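Local structure of cytosine deaminase (Klebsiella pneumoniae, 4R85) at residues I57-D60 against A61-T64; S84-K87 against A88-P92; D94-Q97 against R98-T102; Y157-G160 against R161-M164; L356-G359 against D360-L364. The protein probably catalyses the hydrolytic deamination of cytosine-type bases, as an amidohydrolase-family enzyme with bound iron(II), and binds 5-methylcytosine. One frame throughout, in Å; residues are numbered along the deposited sequence.

Interaction 1: I57-D60 against A61-T64; sequences IHLD and ATLT. With FE2 (Fe (II) ion), chain H; 17E (5-methylcytosine), chain G.
H58 and A61 meet through their backbones: N of A61 donates to O of H58 across 3.3 Å. The packing is tightest beside this bond, where the methyl CG2 of T62 stands 3.2 Å from O of L59. T62 is turned with OG1 anti to the backbone N (chi1 -169°), which presses CG2 back on L59 and leaves the hydroxyl for T102 and for O of I310. D60 turns its carboxylate toward the next peptide, placing OD2 2.9 Å from N of A61, while OD1 is held by N of D119. All of these residues are buried. The slacker part is the type II turn A61-T64, with L63 partly exposed at its corner; here T64 OG1 closes the turn onto O of A61 at 2.7 Å, backed by a weak bond from N of T64 to the same oxygen. The imidazole of H58 leads the other way, out of the turn. Its NE2 binds the iron at 2.3 Å, together with H56, H209, H241 and D308; H56 and H58 form the His-x-His motif that ends the first barrel strand in amidohydrolases. Over one face of the ring lies the methyl of 5-methylcytosine, displaced toward the rim, with CM5 3.4 Å from CD2 of H58. One imidazole thus serves the metal with a nitrogen and the substrate methyl with an apolar face, which is consistent with a pocket that accepts a 5-methylated base.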
loop_
_atom_site.group_PDB
_atom_site.type_symbol
_atom_site.label_atom_id
_atom_site.label_comp_id
_atom_site.label_asym_id
_atom_site.label_seq_id
_atom_site.Cartn_x
_atom_site.Cartn_y
_atom_site.Cartn_z
ATOM N N ILE A 57 -10.944 -14.441 -2.473
ATOM C CA ILE A 57 -11.695 -13.275 -2.931
ATOM C C ILE A 57 -13.173 -13.634 -2.883
ATOM O O ILE A 57 -13.512 -14.818 -2.933
ATOM C CB ILE A 57 -11.257 -12.876 -4.360
ATOM C CG1 ILE A 57 -11.909 -11.561 -4.799
ATOM C CG2 ILE A 57 -11.511 -14.023 -5.351
ATOM C CD1 ILE A 57 -11.142 -10.858 -5.922
ATOM N N HIS A 58 -14.045 -12.632 -2.743
ATOM C CA HIS A 58 -15.485 -12.860 -2.742
ATOM C C HIS A 58 -16.091 -12.345 -4.032
ATOM O O HIS A 58 -16.563 -11.197 -4.091
ATOM C CB HIS A 58 -16.156 -12.145 -1.569
ATOM C CG HIS A 58 -15.708 -12.631 -0.225
ATOM N ND1 HIS A 58 -16.494 -13.428 0.577
ATOM C CD2 HIS A 58 -14.564 -12.414 0.466
ATOM C CE1 HIS A 58 -15.855 -13.691 1.701
ATOM N NE2 HIS A 58 -14.680 -13.089 1.657
ATOM N N LEU A 59 -16.093 -13.187 -5.060
ATOM C CA LEU A 59 -16.598 -12.783 -6.376
ATOM C C LEU A 59 -18.106 -12.563 -6.418
ATOM O O LEU A 59 -18.601 -11.845 -7.284
ATOM C CB LEU A 59 -16.198 -13.795 -7.452
ATOM C CG LEU A 59 -14.711 -13.811 -7.787
ATOM C CD1 LEU A 59 -14.421 -14.826 -8.878
ATOM C CD2 LEU A 59 -14.253 -12.409 -8.191
ATOM N N ASP A 60 -18.848 -13.173 -5.503
ATOM C CA ASP A 60 -20.293 -12.956 -5.509
ATOM C C ASP A 60 -20.647 -11.522 -5.115
ATOM O O ASP A 60 -21.624 -10.958 -5.611
ATOM C CB ASP A 60 -21.049 -13.993 -4.657
ATOM C CG ASP A 60 -20.663 -13.962 -3.181
ATOM O OD1 ASP A 60 -21.488 -14.430 -2.365
ATOM O OD2 ASP A 60 -19.558 -13.485 -2.830
ATOM N N ALA A 61 -19.825 -10.927 -4.254
ATOM C CA ALA A 61 -20.106 -9.593 -3.722
ATOM C C ALA A 61 -19.340 -8.484 -4.434
ATOM O O ALA A 61 -19.563 -7.304 -4.175
ATOM C CB ALA A 61 -19.821 -9.545 -2.221
ATOM N N THR A 62 -18.453 -8.856 -5.349
ATOM C CA THR A 62 -17.594 -7.867 -5.996
ATOM C C THR A 62 -18.388 -6.792 -6.764
ATOM O O THR A 62 -19.430 -7.076 -7.360
ATOM C CB THR A 62 -16.554 -8.549 -6.918
ATOM O OG1 THR A 62 -15.573 -7.592 -7.328
ATOM C CG2 THR A 62 -17.242 -9.137 -8.146
ATOM N N LEU A 63 -17.904 -5.553 -6.711
ATOM C CA LEU A 63 -18.481 -4.436 -7.467
ATOM C C LEU A 63 -19.893 -4.067 -7.003
ATOM O O LEU A 63 -20.689 -3.569 -7.794
ATOM C CB LEU A 63 -18.482 -4.717 -8.978
ATOM C CG LEU A 63 -17.186 -5.279 -9.564
ATOM C CD1 LEU A 63 -17.292 -5.465 -11.075
ATOM C CD2 LEU A 63 -16.020 -4.364 -9.217
ATOM N N THR A 64 -20.206 -4.323 -5.735
ATOM C CA THR A 64 -21.534 -3.984 -5.199
ATOM C C THR A 64 -21.457 -2.919 -4.108
ATOM O O THR A 64 -22.450 -2.649 -3.433
ATOM C CB THR A 64 -22.280 -5.214 -4.614
ATOM O OG1 THR A 64 -21.589 -5.710 -3.462
ATOM C CG2 THR A 64 -22.420 -6.326 -5.647
HETATM FE FE FE2 H . -12.923 -13.211 3.172
HETATM N N1 17E G . -17.548 -11.606 4.698
HETATM C C2 17E G . -16.789 -11.832 5.770
HETATM O O2 17E G . -17.313 -12.524 6.833
HETATM N N3 17E G . -15.524 -11.404 5.836
HETATM C C4 17E G . -14.984 -10.722 4.813
HETATM N N4 17E G . -13.632 -10.268 4.896
HETATM C C5 17E G . -15.740 -10.463 3.668
HETATM C C6 17E G . -17.050 -10.932 3.642
HETATM C CM5 17E G . -15.152 -9.708 2.518
#

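Interaction 2: S84-K87 against A88-P92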
loop_
_atom_site.group_PDB
_atom_site.type_symbol
_atom_site.label_atom_id
_atom_site.label_comp_id
_atom_site.label_asym_id
_atom_site.label_seq_id
_atom_site.Cartn_x
_atom_site.Cartn_y
_atom_site.Cartn_z
ATOM N N SER A 84 -26.458 -8.350 3.257
ATOM C CA SER A 84 -27.799 -8.912 3.414
ATOM C C SER A 84 -28.857 -8.105 2.640
ATOM O O SER A 84 -29.744 -8.673 2.014
ATOM C CB SER A 84 -28.156 -9.011 4.899
ATOM O OG SER A 84 -29.417 -9.629 5.067
ATOM N N GLN A 85 -28.756 -6.781 2.675
ATOM C CA GLN A 85 -29.636 -5.928 1.875
ATOM C C GLN A 85 -29.457 -6.157 0.377
ATOM O O GLN A 85 -30.433 -6.170 -0.385
ATOM C CB GLN A 85 -29.350 -4.458 2.160
ATOM C CG GLN A 85 -29.684 -4.008 3.554
ATOM C CD GLN A 85 -29.336 -2.550 3.754
ATOM O OE1 GLN A 85 -28.163 -2.194 3.807
ATOM N NE2 GLN A 85 -30.355 -1.695 3.838
ATOM N N ARG A 86 -28.200 -6.296 -0.039
ATOM C CA ARG A 86 -27.862 -6.452 -1.449
ATOM C C ARG A 86 -28.343 -7.800 -1.975
ATOM O O ARG A 86 -28.702 -7.922 -3.149
ATOM C CB ARG A 86 -26.348 -6.306 -1.654
ATOM C CG ARG A 86 -25.890 -6.397 -3.119
ATOM C CD ARG A 86 -26.690 -5.445 -4.018
ATOM N NE ARG A 86 -26.127 -5.376 -5.366
ATOM C CZ ARG A 86 -26.417 -6.230 -6.345
ATOM N NH1 ARG A 86 -25.851 -6.093 -7.535
ATOM N NH2 ARG A 86 -27.266 -7.230 -6.134
ATOM N N LYS A 87 -28.352 -8.807 -1.101
ATOM C CA LYS A 87 -28.754 -10.157 -1.499
ATOM C C LYS A 87 -30.176 -10.235 -2.023
ATOM O O LYS A 87 -30.503 -11.139 -2.792
ATOM C CB LYS A 87 -28.571 -11.151 -0.349
ATOM C CG LYS A 87 -27.166 -11.685 -0.249
ATOM C CD LYS A 87 -26.820 -12.004 1.193
ATOM C CE LYS A 87 -27.378 -13.327 1.639
ATOM N NZ LYS A 87 -26.874 -13.669 3.007
ATOM N N ALA A 88 -31.015 -9.290 -1.612
ATOM C CA ALA A 88 -32.410 -9.269 -2.037
ATOM C C ALA A 88 -32.558 -8.975 -3.529
ATOM O O ALA A 88 -33.605 -9.249 -4.111
ATOM C CB ALA A 88 -33.196 -8.261 -1.215
ATOM N N SER A 89 -31.519 -8.418 -4.149
ATOM C CA SER A 89 -31.560 -8.134 -5.586
ATOM C C SER A 89 -30.498 -8.885 -6.401
ATOM O O SER A 89 -30.259 -8.561 -7.563
ATOM C CB SER A 89 -31.466 -6.629 -5.851
ATOM O OG SER A 89 -30.276 -6.090 -5.319
ATOM N N ILE A 90 -29.857 -9.880 -5.794
ATOM C CA ILE A 90 -28.924 -10.715 -6.541
ATOM C C ILE A 90 -29.668 -11.570 -7.557
ATOM O O ILE A 90 -30.673 -12.204 -7.228
ATOM C CB ILE A 90 -28.144 -11.666 -5.627
ATOM C CG1 ILE A 90 -27.215 -10.886 -4.707
ATOM C CG2 ILE A 90 -27.331 -12.658 -6.453
ATOM C CD1 ILE A 90 -26.411 -11.792 -3.810
ATOM N N THR A 91 -29.185 -11.570 -8.796
ATOM C CA THR A 91 -29.645 -12.525 -9.796
ATOM C C THR A 91 -28.414 -13.228 -10.362
ATOM O O THR A 91 -27.294 -12.710 -10.237
ATOM C CB THR A 91 -30.387 -11.845 -10.945
ATOM O OG1 THR A 91 -29.458 -11.077 -11.714
ATOM C CG2 THR A 91 -31.518 -10.944 -10.425
ATOM N N PRO A 92 -28.606 -14.411 -10.973
ATOM C CA PRO A 92 -27.483 -15.094 -11.626
ATOM C C PRO A 92 -26.821 -14.234 -12.706
ATOM O O PRO A 92 -25.598 -14.208 -12.784
ATOM C CB PRO A 92 -28.140 -16.326 -12.252
ATOM C CG PRO A 92 -29.335 -16.596 -11.377
ATOM C CD PRO A 92 -29.833 -15.235 -10.979
HETATM O O HOH W 1 -30.792 -5.101 -2.903
#
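S89 doubles back on R86, its N donating to O of R86 at 3.0 Å in a fairly straight bond (160° at the hydrogen). The other backbone bonds of this helix end are weaker: N of A88 reaches O of Q85 at 3.4 Å, and N of I90 reaches O of K87 at 3.3 Å, spanning the type I turn K87-I90. Each bond runs back three residues, so the chain tightens as it leaves helix 76-87. A water adds a polar bridge, donating to O of Q85 at 2.8 Å and hydrogen-bonded to OG of S89 at 2.7 Å. The main apolar contact is between K87 and I90, whose side chains run abreast in one direction, CG of K87 3.6 Å from CD1 of I90. CG1 of I90, anti to its carbonyl carbon (chi1 -67°), also rests on CA of K87, at 3.6 Å. The charged ends look beyond the turn. R86, bent at chi2, presents a guanidinium edge to N of I90, yet its salt bridges are with E67 through NE and with D94 through NH1. K87 NZ pairs with D119 and E152 and bonds to O of T121. T91 then caps the next helix, OG1 accepting from N of D94. The acids E67 and D94 probably compensate the cost of burying the charge of R86, and these outside partners tie the turn down where two of its three backbone bonds are weak.

Interaction 3: D94-Q97 against R98-T102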
loop_
_atom_site.group_PDB
_atom_site.type_symbol
_atom_site.label_atom_id
_atom_site.label_comp_id
_atom_site.label_asym_id
_atom_site.label_seq_id
_atom_site.Cartn_x
_atom_site.Cartn_y
_atom_site.Cartn_z
ATOM N N ASP A 94 -26.771 -10.901 -12.976
ATOM C CA ASP A 94 -26.084 -9.824 -12.259
ATOM C C ASP A 94 -24.740 -10.315 -11.706
ATOM O O ASP A 94 -23.703 -9.662 -11.863
ATOM C CB ASP A 94 -26.995 -9.320 -11.125
ATOM C CG ASP A 94 -26.255 -8.506 -10.072
ATOM O OD1 ASP A 94 -25.583 -7.520 -10.435
ATOM O OD2 ASP A 94 -26.366 -8.853 -8.874
ATOM N N THR A 95 -24.761 -11.477 -11.068
ATOM C CA THR A 95 -23.555 -12.027 -10.466
ATOM C C THR A 95 -22.524 -12.332 -11.540
ATOM O O THR A 95 -21.347 -11.991 -11.406
ATOM C CB THR A 95 -23.884 -13.293 -9.672
ATOM O OG1 THR A 95 -24.827 -12.961 -8.647
ATOM C CG2 THR A 95 -22.620 -13.903 -9.037
ATOM N N ARG A 96 -22.981 -12.961 -12.615
ATOM C CA ARG A 96 -22.098 -13.334 -13.712
ATOM C C ARG A 96 -21.342 -12.138 -14.281
ATOM O O ARG A 96 -20.125 -12.200 -14.475
ATOM C CB ARG A 96 -22.900 -14.003 -14.823
ATOM C CG ARG A 96 -22.097 -14.293 -16.068
ATOM C CD ARG A 96 -22.985 -14.931 -17.131
ATOM N NE ARG A 96 -22.254 -15.120 -18.376
ATOM C CZ ARG A 96 -22.195 -14.210 -19.339
ATOM N NH1 ARG A 96 -22.837 -13.057 -19.198
ATOM N NH2 ARG A 96 -21.500 -14.451 -20.443
ATOM N N GLN A 97 -22.066 -11.050 -14.538
ATOM C CA GLN A 97 -21.470 -9.863 -15.140
ATOM C C GLN A 97 -20.410 -9.215 -14.253
ATOM O O GLN A 97 -19.322 -8.865 -14.730
ATOM C CB GLN A 97 -22.555 -8.854 -15.524
ATOM C CG GLN A 97 -23.438 -9.346 -16.666
ATOM C CD GLN A 97 -24.686 -8.512 -16.838
ATOM O OE1 GLN A 97 -25.045 -7.725 -15.960
ATOM N NE2 GLN A 97 -25.362 -8.680 -17.974
ATOM N N ARG A 98 -20.721 -9.067 -12.970
ATOM C CA ARG A 98 -19.763 -8.505 -12.012
ATOM C C ARG A 98 -18.554 -9.415 -11.802
ATOM O O ARG A 98 -17.411 -8.952 -11.736
ATOM C CB ARG A 98 -20.444 -8.226 -10.667
ATOM C CG ARG A 98 -21.481 -7.107 -10.728
ATOM C CD ARG A 98 -22.111 -6.824 -9.350
ATOM N NE ARG A 98 -23.039 -7.877 -8.934
ATOM C CZ ARG A 98 -22.733 -8.877 -8.107
ATOM N NH1 ARG A 98 -21.514 -8.986 -7.595
ATOM N NH2 ARG A 98 -23.649 -9.785 -7.800
ATOM N N ALA A 99 -18.805 -10.715 -11.694
ATOM C CA ALA A 99 -17.723 -11.675 -11.494
ATOM C C ALA A 99 -16.769 -11.670 -12.687
ATOM O O ALA A 99 -15.547 -11.676 -12.524
ATOM C CB ALA A 99 -18.287 -13.069 -11.258
ATOM N N LEU A 100 -17.332 -11.644 -13.889
ATOM C CA LEU A 100 -16.522 -11.659 -15.100
ATOM C C LEU A 100 -15.671 -10.406 -15.233
ATOM O O LEU A 100 -14.518 -10.486 -15.635
ATOM C CB LEU A 100 -17.398 -11.852 -16.338
ATOM C CG LEU A 100 -17.907 -13.284 -16.502
ATOM C CD1 LEU A 100 -18.809 -13.369 -17.715
ATOM C CD2 LEU A 100 -16.736 -14.267 -16.610
ATOM N N LYS A 101 -16.231 -9.253 -14.879
ATOM C CA LYS A 101 -15.467 -8.009 -14.900
ATOM C C LYS A 101 -14.274 -8.049 -13.945
ATOM O O LYS A 101 -13.171 -7.609 -14.280
ATOM C CB LYS A 101 -16.369 -6.829 -14.559
ATOM C CG LYS A 101 -15.634 -5.506 -14.457
ATOM C CD LYS A 101 -16.610 -4.339 -14.514
ATOM C CE LYS A 101 -15.934 -3.026 -14.145
ATOM N NZ LYS A 101 -16.885 -1.883 -14.315
ATOM N N THR A 102 -14.496 -8.580 -12.751
ATOM C CA THR A 102 -13.449 -8.632 -11.740
ATOM C C THR A 102 -12.394 -9.687 -12.105
ATOM O O THR A 102 -11.197 -9.498 -11.885
ATOM C CB THR A 102 -14.061 -8.868 -10.347
ATOM O OG1 THR A 102 -14.777 -7.690 -9.956
ATOM C CG2 THR A 102 -12.985 -9.136 -9.303
#
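D94 and R98 face each other one helical turn apart and clasp side-on. NE of R98 bonds to OD1 of D94 at 3.0 Å and NH2 of R98 to OD2 of D94 at 3.1 Å, one nitrogen to each oxygen. Both acceptors lie close to the guanidinium plane, but the nitrogens come from above the carboxylate, the two planes standing 51° apart. OD2 of D94 also forms a salt bridge with NH1 of R86. Two torsions create the grip on R98: D94 carries CG anti to the backbone N (chi1 163°), swinging its acid toward the following turn, and R98 bends back at chi3 (-73°) to meet it. The bend also slides the guanidinium over the backbone of T95, whose CA covers one face, 3.5 Å from NH2 of R98. R96 takes the contrary course. Its chain is extended from CG to NE, and CD1 of L100 sits over the centre of its guanidinium, 3.8 Å above the plane; the same methyl is 3.8 Å from CG of R96. The flat group is fixed by ion pairs to E137 through NH2 and to E93 through NH1. CB of A99 lies 3.2 Å from O of T95, the oxygen that its N engages at 2.9 Å in an ordinary i to i+4 helical bond. On the barrel exterior, helix 92-108 uses T95, A99 and L100 against helix 126-137. NH1 of R98 bonds to O of D60 and O of T62, and so fastens the helix to the loop that follows strand 47-57.

Interaction 4: Y157-G160 against R161-M164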
loop_
_atom_site.group_PDB
_atom_site.type_symbol
_atom_site.label_atom_id
_atom_site.label_comp_id
_atom_site.label_asym_id
_atom_site.label_seq_id
_atom_site.Cartn_x
_atom_site.Cartn_y
_atom_site.Cartn_z
ATOM N N TYR A 157 -28.194 -19.673 11.097
ATOM C CA TYR A 157 -29.025 -19.265 9.961
ATOM C C TYR A 157 -29.982 -20.408 9.647
ATOM O O TYR A 157 -29.592 -21.572 9.750
ATOM C CB TYR A 157 -28.128 -18.999 8.750
ATOM C CG TYR A 157 -28.841 -18.407 7.556
ATOM C CD1 TYR A 157 -29.268 -19.216 6.504
ATOM C CD2 TYR A 157 -29.095 -17.041 7.485
ATOM C CE1 TYR A 157 -29.928 -18.680 5.410
ATOM C CE2 TYR A 157 -29.760 -16.493 6.390
ATOM C CZ TYR A 157 -30.171 -17.320 5.359
ATOM O OH TYR A 157 -30.821 -16.790 4.274
ATOM N N PRO A 158 -31.244 -20.090 9.282
ATOM C CA PRO A 158 -32.232 -21.138 8.983
ATOM C C PRO A 158 -31.721 -22.141 7.942
ATOM O O PRO A 158 -31.286 -21.737 6.860
ATOM C CB PRO A 158 -33.423 -20.355 8.419
ATOM C CG PRO A 158 -33.283 -18.998 8.988
ATOM C CD PRO A 158 -31.811 -18.738 9.129
ATOM N N ASN A 159 -31.762 -23.427 8.290
ATOM C CA ASN A 159 -31.343 -24.496 7.382
ATOM C C ASN A 159 -29.891 -24.391 6.913
ATOM O O ASN A 159 -29.541 -24.896 5.839
ATOM C CB ASN A 159 -32.280 -24.525 6.185
ATOM C CG ASN A 159 -33.730 -24.422 6.604
ATOM O OD1 ASN A 159 -34.419 -23.439 6.294
ATOM N ND2 ASN A 159 -34.191 -25.417 7.346
ATOM N N GLY A 160 -29.054 -23.736 7.710
ATOM C CA GLY A 160 -27.649 -23.570 7.375
ATOM C C GLY A 160 -26.932 -24.846 6.966
ATOM O O GLY A 160 -26.169 -24.853 5.992
ATOM N N ARG A 161 -27.176 -25.935 7.688
ATOM C CA ARG A 161 -26.521 -27.208 7.350
ATOM C C ARG A 161 -26.987 -27.773 5.997
ATOM O O ARG A 161 -26.166 -28.286 5.228
ATOM C CB ARG A 161 -26.683 -28.239 8.480
ATOM C CG ARG A 161 -25.882 -27.906 9.752
ATOM C CD ARG A 161 -26.030 -29.005 10.824
ATOM N NE ARG A 161 -25.190 -28.742 11.992
ATOM C CZ ARG A 161 -24.637 -29.685 12.753
ATOM N NH1 ARG A 161 -24.839 -30.965 12.476
ATOM N NH2 ARG A 161 -23.874 -29.348 13.790
ATOM N N GLU A 162 -28.292 -27.661 5.706
ATOM C CA GLU A 162 -28.849 -28.086 4.420
ATOM C C GLU A 162 -28.258 -27.300 3.271
ATOM O O GLU A 162 -28.005 -27.846 2.203
ATOM C CB GLU A 162 -30.370 -27.847 4.351
ATOM C CG GLU A 162 -31.218 -28.736 5.205
ATOM C CD GLU A 162 -32.703 -28.587 4.888
ATOM O OE1 GLU A 162 -33.108 -27.616 4.183
ATOM O OE2 GLU A 162 -33.461 -29.470 5.331
ATOM N N LEU A 163 -28.114 -25.997 3.474
ATOM C CA LEU A 163 -27.576 -25.124 2.435
ATOM C C LEU A 163 -26.111 -25.441 2.136
ATOM O O LEU A 163 -25.704 -25.471 0.977
ATOM C CB LEU A 163 -27.729 -23.659 2.835
ATOM C CG LEU A 163 -29.189 -23.192 2.773
ATOM C CD1 LEU A 163 -29.348 -21.871 3.531
ATOM C CD2 LEU A 163 -29.614 -23.049 1.318
ATOM N N MET A 164 -25.332 -25.678 3.180
ATOM C CA MET A 164 -23.923 -26.070 3.007
ATOM C C MET A 164 -23.830 -27.376 2.223
ATOM O O MET A 164 -23.036 -27.503 1.296
ATOM C CB MET A 164 -23.236 -26.234 4.359
ATOM C CG MET A 164 -22.916 -24.911 5.053
ATOM S SD MET A 164 -21.641 -23.994 4.166
ATOM C CE MET A 164 -20.175 -24.993 4.542
#
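The ring of Y157 touches L163 at its edge: CD1 of the leucine lies near the ring plane, 3.7 Å from CE1. One face of the same ring is taken by its successor P158, with CD of the proline 3.4 Å above the plane and displaced toward the rim. The torsion that turns the ring to this edge contact sets CG anti to the backbone N (chi1 -173°). A second pair of flat groups, the amide of N159 and the carboxylate of E162, run alongside each other in one direction, with planes only 24° apart. They stay at van der Waals range, OE1 of E162 being 3.8 Å from CB of N159. N159 occupies the N-cap position of helix 160-170, but its amide does not cap the helix. What starts the helix is a type II turn, Y157-G160, closed by N of G160 bonding to O of Y157 at 3.0 Å, with N159 at positive phi (59°) as that turn requires. This is the lead-in to a barrel helix, after strand 143-149, and the first helical bonds follow at once: N of L163 to O of N159 at 3.0 Å, then N of M164 to O of G160 at 3.0 Å. CG of L163 also packs on that N159 oxygen, at 3.5 Å. R161 extends its chain to a salt bridge between NH2 and E155, and touches F194 of helix 185-202. M164, bent at chi2 and chi3, turns its end inward instead, against F194, L198 and V120.

Interaction 5: L356-G359 against D360-L364; sequences LCLG and DNYGL
Y362 lies back over L358 and can be followed outward from CB. That carbon meets CB of L358 at 3.8 Å and O of G359 at 3.9 Å. At CG the partner becomes the methyl CD1 of L358, 4.1 Å away, and CD2 comes nearer to the same methyl, at 3.8 Å; the methyl stands oblique to the ring. With chi1 at -173° the ring of Y362 trails opposite its own amide nitrogen, directed inward from the surface loop. The ring also meets that of H113, the two planes about 65° apart, and OH ends in a hydrogen bond with O of P51. Two backbone bonds fold the chain so that leucine and tyrosine come together: N of N361 to O of L358 at 3.0 Å and N of Y362 to O of G359 at 3.2 Å. G359 takes a positive phi of 52° to enter this short 3-10 turn. Just before it, C357 ends helix 350-355 in a Schellman motif. The polar side chains of D360 and N361 stay exposed. Inside, Y362 packs on P50 and V53 of strand 47-57 and on D350 and A353 of helix 350-355, while L358 bridges A353 and H113 of strand 111-119, so the turn seats the end of the helix against two adjacent barrel strands.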
loop_
_atom_site.group_PDB
_atom_site.type_symbol
_atom_site.label_atom_id
_atom_site.label_comp_id
_atom_site.label_asym_id
_atom_site.label_seq_id
_atom_site.Cartn_x
_atom_site.Cartn_y
_atom_site.Cartn_z
ATOM N N LEU A 356 -3.941 -23.777 -2.316
ATOM C CA LEU A 356 -4.960 -24.233 -3.252
ATOM C C LEU A 356 -4.713 -25.669 -3.712
ATOM O O LEU A 356 -5.461 -26.188 -4.535
ATOM C CB LEU A 356 -5.062 -23.283 -4.455
ATOM C CG LEU A 356 -6.119 -22.168 -4.311
ATOM C CD1 LEU A 356 -5.941 -21.354 -3.040
ATOM C CD2 LEU A 356 -6.136 -21.241 -5.524
ATOM N N CYS A 357 -3.673 -26.310 -3.168
ATOM C CA CYS A 357 -3.335 -27.692 -3.532
ATOM C C CYS A 357 -3.183 -27.889 -5.030
ATOM O O CYS A 357 -3.684 -28.872 -5.580
ATOM C CB CYS A 357 -4.396 -28.674 -3.020
ATOM S SG CYS A 357 -4.464 -28.814 -1.236
ATOM N N LEU A 358 -2.487 -26.975 -5.696
ATOM C CA LEU A 358 -2.347 -27.071 -7.153
ATOM C C LEU A 358 -1.358 -28.156 -7.567
ATOM O O LEU A 358 -1.459 -28.714 -8.664
ATOM C CB LEU A 358 -1.941 -25.718 -7.742
ATOM C CG LEU A 358 -2.944 -24.599 -7.483
ATOM C CD1 LEU A 358 -2.464 -23.298 -8.109
ATOM C CD2 LEU A 358 -4.329 -24.996 -8.007
ATOM N N GLY A 359 -0.409 -28.448 -6.682
ATOM C CA GLY A 359 0.592 -29.474 -6.921
ATOM C C GLY A 359 1.317 -29.296 -8.243
ATOM O O GLY A 359 1.791 -28.203 -8.565
ATOM N N ASP A 360 1.376 -30.369 -9.026
ATOM C CA ASP A 360 2.121 -30.353 -10.283
ATOM C C ASP A 360 1.459 -29.555 -11.399
ATOM O O ASP A 360 1.993 -29.470 -12.498
ATOM C CB ASP A 360 2.429 -31.777 -10.752
ATOM C CG ASP A 360 3.578 -32.395 -9.984
ATOM O OD1 ASP A 360 4.235 -31.657 -9.216
ATOM O OD2 ASP A 360 3.829 -33.607 -10.150
ATOM N N ASN A 361 0.304 -28.957 -11.120
ATOM C CA ASN A 361 -0.329 -28.082 -12.100
ATOM C C ASN A 361 0.163 -26.635 -11.982
ATOM O O ASN A 361 -0.343 -25.742 -12.656
ATOM C CB ASN A 361 -1.853 -28.155 -11.987
ATOM C CG ASN A 361 -2.405 -29.493 -12.451
ATOM O OD1 ASN A 361 -1.910 -30.080 -13.412
ATOM N ND2 ASN A 361 -3.426 -29.982 -11.765
ATOM N N TYR A 362 1.168 -26.426 -11.138
ATOM C CA TYR A 362 1.700 -25.090 -10.883
ATOM C C TYR A 362 3.219 -25.155 -10.741
ATOM O O TYR A 362 3.750 -26.104 -10.170
ATOM C CB TYR A 362 1.080 -24.510 -9.611
ATOM C CG TYR A 362 1.454 -23.061 -9.350
ATOM C CD1 TYR A 362 2.629 -22.732 -8.671
ATOM C CD2 TYR A 362 0.640 -22.028 -9.788
ATOM C CE1 TYR A 362 2.973 -21.408 -8.433
ATOM C CE2 TYR A 362 0.976 -20.703 -9.556
ATOM C CZ TYR A 362 2.137 -20.404 -8.880
ATOM O OH TYR A 362 2.475 -19.097 -8.653
ATOM N N GLY A 363 3.915 -24.148 -11.264
ATOM C CA GLY A 363 5.353 -24.045 -11.082
ATOM C C GLY A 363 6.156 -24.178 -12.360
ATOM O O GLY A 363 5.774 -24.908 -13.275
ATOM N N LEU A 364 7.284 -23.475 -12.429
ATOM C CA LEU A 364 8.143 -23.552 -13.607
ATOM C C LEU A 364 9.083 -24.742 -13.520
ATOM O O LEU A 364 10.229 -24.612 -13.090
ATOM C CB LEU A 364 8.940 -22.261 -13.801
ATOM C CG LEU A 364 8.093 -20.991 -13.897
ATOM C CD1 LEU A 364 8.929 -19.825 -14.381
ATOM C CD2 LEU A 364 6.892 -21.206 -14.811
#

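In the fold
All five contacts are local folds of the chain at the ends of barrel elements or along one helix, yet their chemistry follows their depth. The touching residues of interaction 1 are all buried, and it alone holds a metal ligand. Interactions 2 and 3 sit on consecutive helices and share the R86-D94-R98 ionic chain; R98 and T102 of interaction 3 in turn anchor interaction 1, so these three form one connected cluster. Interaction 4, partly buried, and interaction 5, at the surface, stand apart: their centres are about 33 Å from each other, and each pairs a leucine with a tyrosine ring beside backbone turns. Interactions 1 and 5 lie on opposite sides of the chain's centre, though both adjoin strand 47-57.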